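Local coordinates for formiminotetrahydrofolate cyclodeaminase (Thermotoga maritima, PDB 1O5H), which probably catalyses the cyclisation of 5-formiminotetrahydrofolate to 5,10-methenyltetrahydrofolate with release of ammonia, at residues 97-102 and 108-113. Sequence-based numbering, arbitrary orientation.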
ATOM      1  N   GLU A  97      16.742  15.364  -3.755  1.00 62.20           N
ATOM      2  CA  GLU A  97      17.207  16.670  -4.230  1.00 62.33           C
ATOM      3  C   GLU A  97      18.686  16.803  -3.994  1.00 60.43           C
ATOM      4  O   GLU A  97      19.429  17.121  -4.905  1.00 61.98           O
ATOM      5  CB  GLU A  97      16.509  17.833  -3.517  1.00 62.87           C
ATOM      6  CG  GLU A  97      14.988  17.805  -3.544  1.00 70.95           C
ATOM      7  CD  GLU A  97      14.375  18.147  -4.897  1.00 79.89           C
ATOM      8  OE1 GLU A  97      15.124  18.445  -5.855  1.00 81.98           O
ATOM      9  OE2 GLU A  97      13.123  18.121  -4.995  1.00 83.72           O
ATOM     10  N   LYS A  98      19.102  16.560  -2.760  1.00 58.92           N
ATOM     11  CA  LYS A  98      20.494  16.632  -2.374  1.00 58.04           C
ATOM     12  C   LYS A  98      21.425  15.742  -3.221  1.00 60.36           C
ATOM     13  O   LYS A  98      22.467  16.202  -3.661  1.00 60.80           O
ATOM     14  CB  LYS A  98      20.611  16.308  -0.901  1.00 56.93           C
ATOM     15  CG  LYS A  98      21.895  16.740  -0.301  1.00 56.84           C
ATOM     16  CD  LYS A  98      22.061  16.193   1.101  1.00 62.49           C
ATOM     17  CE  LYS A  98      23.350  16.720   1.723  1.00 70.33           C
ATOM     18  NZ  LYS A  98      23.453  16.378   3.168  1.00 75.01           N
ATOM     19  N   VAL A  99      21.049  14.488  -3.468  1.00 64.33           N
ATOM     20  CA  VAL A  99      21.824  13.609  -4.370  1.00 67.61           C
ATOM     21  C   VAL A  99      21.891  14.156  -5.807  1.00 71.49           C
ATOM     22  O   VAL A  99      22.979  14.319  -6.354  1.00 71.76           O
ATOM     23  CB  VAL A  99      21.299  12.144  -4.371  1.00 68.24           C
ATOM     24  CG1 VAL A  99      21.784  11.357  -5.608  1.00 64.11           C
ATOM     25  CG2 VAL A  99      21.711  11.436  -3.093  1.00 66.79           C
HETATM   26  N   MSE A 100      20.733  14.440  -6.408  1.00 75.51           N
HETATM   27  CA  MSE A 100      20.674  14.991  -7.761  1.00 77.75           C
HETATM   28  C   MSE A 100      21.485  16.278  -7.812  1.00 77.33           C
HETATM   29  O   MSE A 100      22.269  16.465  -8.747  1.00 80.21           O
HETATM   30  CB  MSE A 100      19.220  15.195  -8.215  1.00 80.63           C
HETATM   31  CG  MSE A 100      19.021  15.819  -9.599  1.00 90.11           C
HETATM   32 SE   MSE A 100      18.632  17.792  -9.569  1.00129.76          SE
HETATM   33  CE  MSE A 100      20.338  18.636 -10.531  1.00 99.45           C
ATOM     34  N   LYS A 101      21.337  17.143  -6.802  1.00 75.12           N
ATOM     35  CA  LYS A 101      22.114  18.397  -6.730  1.00 73.85           C
ATOM     36  C   LYS A 101      23.535  18.162  -6.222  1.00 73.12           C
ATOM     37  O   LYS A 101      24.091  18.977  -5.493  1.00 71.16           O
ATOM     38  CB  LYS A 101      21.410  19.454  -5.869  1.00 72.76           C
ATOM     39  N   ALA A 102      24.106  17.029  -6.608  1.00 74.38           N
ATOM     40  CA  ALA A 102      25.477  16.677  -6.264  1.00 75.20           C
ATOM     41  C   ALA A 102      26.092  15.741  -7.306  1.00 76.87           C
ATOM     42  O   ALA A 102      27.305  15.514  -7.270  1.00 76.06           O
ATOM     43  CB  ALA A 102      25.546  16.057  -4.883  1.00 74.19           C
ATOM     44  N   GLY A 108      33.233  13.465  -3.113  1.00 60.89           N
ATOM     45  CA  GLY A 108      33.123  13.534  -1.656  1.00 59.12           C
ATOM     46  C   GLY A 108      31.687  13.797  -1.244  1.00 58.36           C
ATOM     47  O   GLY A 108      31.050  12.962  -0.606  1.00 59.42           O
ATOM     48  N   GLU A 109      31.178  14.961  -1.627  1.00 57.38           N
ATOM     49  CA  GLU A 109      29.796  15.361  -1.336  1.00 57.29           C
ATOM     50  C   GLU A 109      28.721  14.331  -1.825  1.00 55.05           C
ATOM     51  O   GLU A 109      27.771  14.054  -1.093  1.00 52.69           O
ATOM     52  CB  GLU A 109      29.523  16.783  -1.892  1.00 56.18           C
ATOM     53  CG  GLU A 109      30.602  17.826  -1.586  1.00 60.94           C
ATOM     54  CD  GLU A 109      30.678  18.975  -2.609  1.00 60.15           C
ATOM     55  OE1 GLU A 109      29.909  19.959  -2.493  1.00 63.56           O
ATOM     56  OE2 GLU A 109      31.524  18.915  -3.531  1.00 55.37           O
ATOM     57  N   LEU A 110      28.889  13.775  -3.036  1.00 54.11           N
ATOM     58  CA  LEU A 110      27.918  12.844  -3.640  1.00 53.47           C
ATOM     59  C   LEU A 110      27.825  11.555  -2.825  1.00 52.38           C
ATOM     60  O   LEU A 110      26.740  11.158  -2.395  1.00 52.07           O
ATOM     61  CB  LEU A 110      28.274  12.524  -5.107  1.00 53.35           C
ATOM     62  CG  LEU A 110      27.360  11.542  -5.874  1.00 55.01           C
ATOM     63  CD1 LEU A 110      26.014  12.175  -6.177  1.00 55.97           C
ATOM     64  CD2 LEU A 110      27.988  10.985  -7.179  1.00 54.90           C
ATOM     65  N   GLN A 111      28.971  10.914  -2.614  1.00 50.86           N
ATOM     66  CA  GLN A 111      29.040   9.686  -1.848  1.00 48.44           C
ATOM     67  C   GLN A 111      28.336   9.831  -0.513  1.00 48.50           C
ATOM     68  O   GLN A 111      27.580   8.945  -0.090  1.00 49.20           O
ATOM     69  CB  GLN A 111      30.489   9.266  -1.652  1.00 47.28           C
ATOM     70  CG  GLN A 111      30.987   8.376  -2.755  1.00 46.83           C
ATOM     71  CD  GLN A 111      30.314   7.034  -2.720  1.00 56.31           C
ATOM     72  OE1 GLN A 111      30.356   6.327  -1.696  1.00 58.65           O
ATOM     73  NE2 GLN A 111      29.680   6.670  -3.825  1.00 60.22           N
ATOM     74  N   ASN A 112      28.557  10.956   0.143  1.00 46.62           N
ATOM     75  CA  ASN A 112      27.909  11.210   1.414  1.00 46.83           C
ATOM     76  C   ASN A 112      26.392  11.415   1.277  1.00 46.30           C
ATOM     77  O   ASN A 112      25.616  10.979   2.136  1.00 48.62           O
ATOM     78  CB  ASN A 112      28.567  12.405   2.086  1.00 49.26           C
ATOM     79  CG  ASN A 112      27.616  13.171   2.957  1.00 54.24           C
ATOM     80  OD1 ASN A 112      27.349  12.777   4.093  1.00 55.84           O
ATOM     81  ND2 ASN A 112      27.089  14.282   2.430  1.00 63.38           N
ATOM     82  N   ALA A 113      25.965  12.065   0.199  1.00 43.58           N
ATOM     83  CA  ALA A 113      24.550  12.311  -0.021  1.00 40.28           C
ATOM     84  C   ALA A 113      23.881  10.989  -0.288  1.00 40.50           C
ATOM     85  O   ALA A 113      22.828  10.686   0.284  1.00 38.89           O
ATOM     86  CB  ALA A 113      24.354  13.229  -1.186  1.00 41.85           C
TER
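With CG anti to the backbone N (chi1 179°), Leu110 extends its CD1 branch to Val99 and Ala102, while Val99 sets CG1 anti to its backbone N (chi1 162°), which leaves CG2 beside that N, anti to the carbonyl carbon, and facing Ala113. The arrangement is a helical hairpin: the end of helix 68-100 packs against the start of helix 107-141, joined by a short connection in an all-helical chain. Leu110 CD1 lies 3.7 Å from the carbonyl oxygen of Val99 and 4.1 Å from CB of Ala102, so one methyl touches both that oxygen and the methyl of Ala102. The chain turns out of its helical course at Lys101, and Ala102 points its CB at the second helix. The small side chains of Ala102 and Ala113 are consistent with a close backbone approach, with CA of Ala102 5.2 Å from CA of Leu110. Val99 also touches Leu114 and Ala117, which extends the apolar seam along helix 107-141. At its border, Lys98 runs out fully extended and forms a salt bridge with Glu116, one turn beyond Asn112; its NZ merely passes Asn112 ND2, at 4.3 Å. Between the helices, Val99 CG2 sits 3.7 Å from Ala113 CB and 3.6 Å from the carbonyl carbon of Ala113.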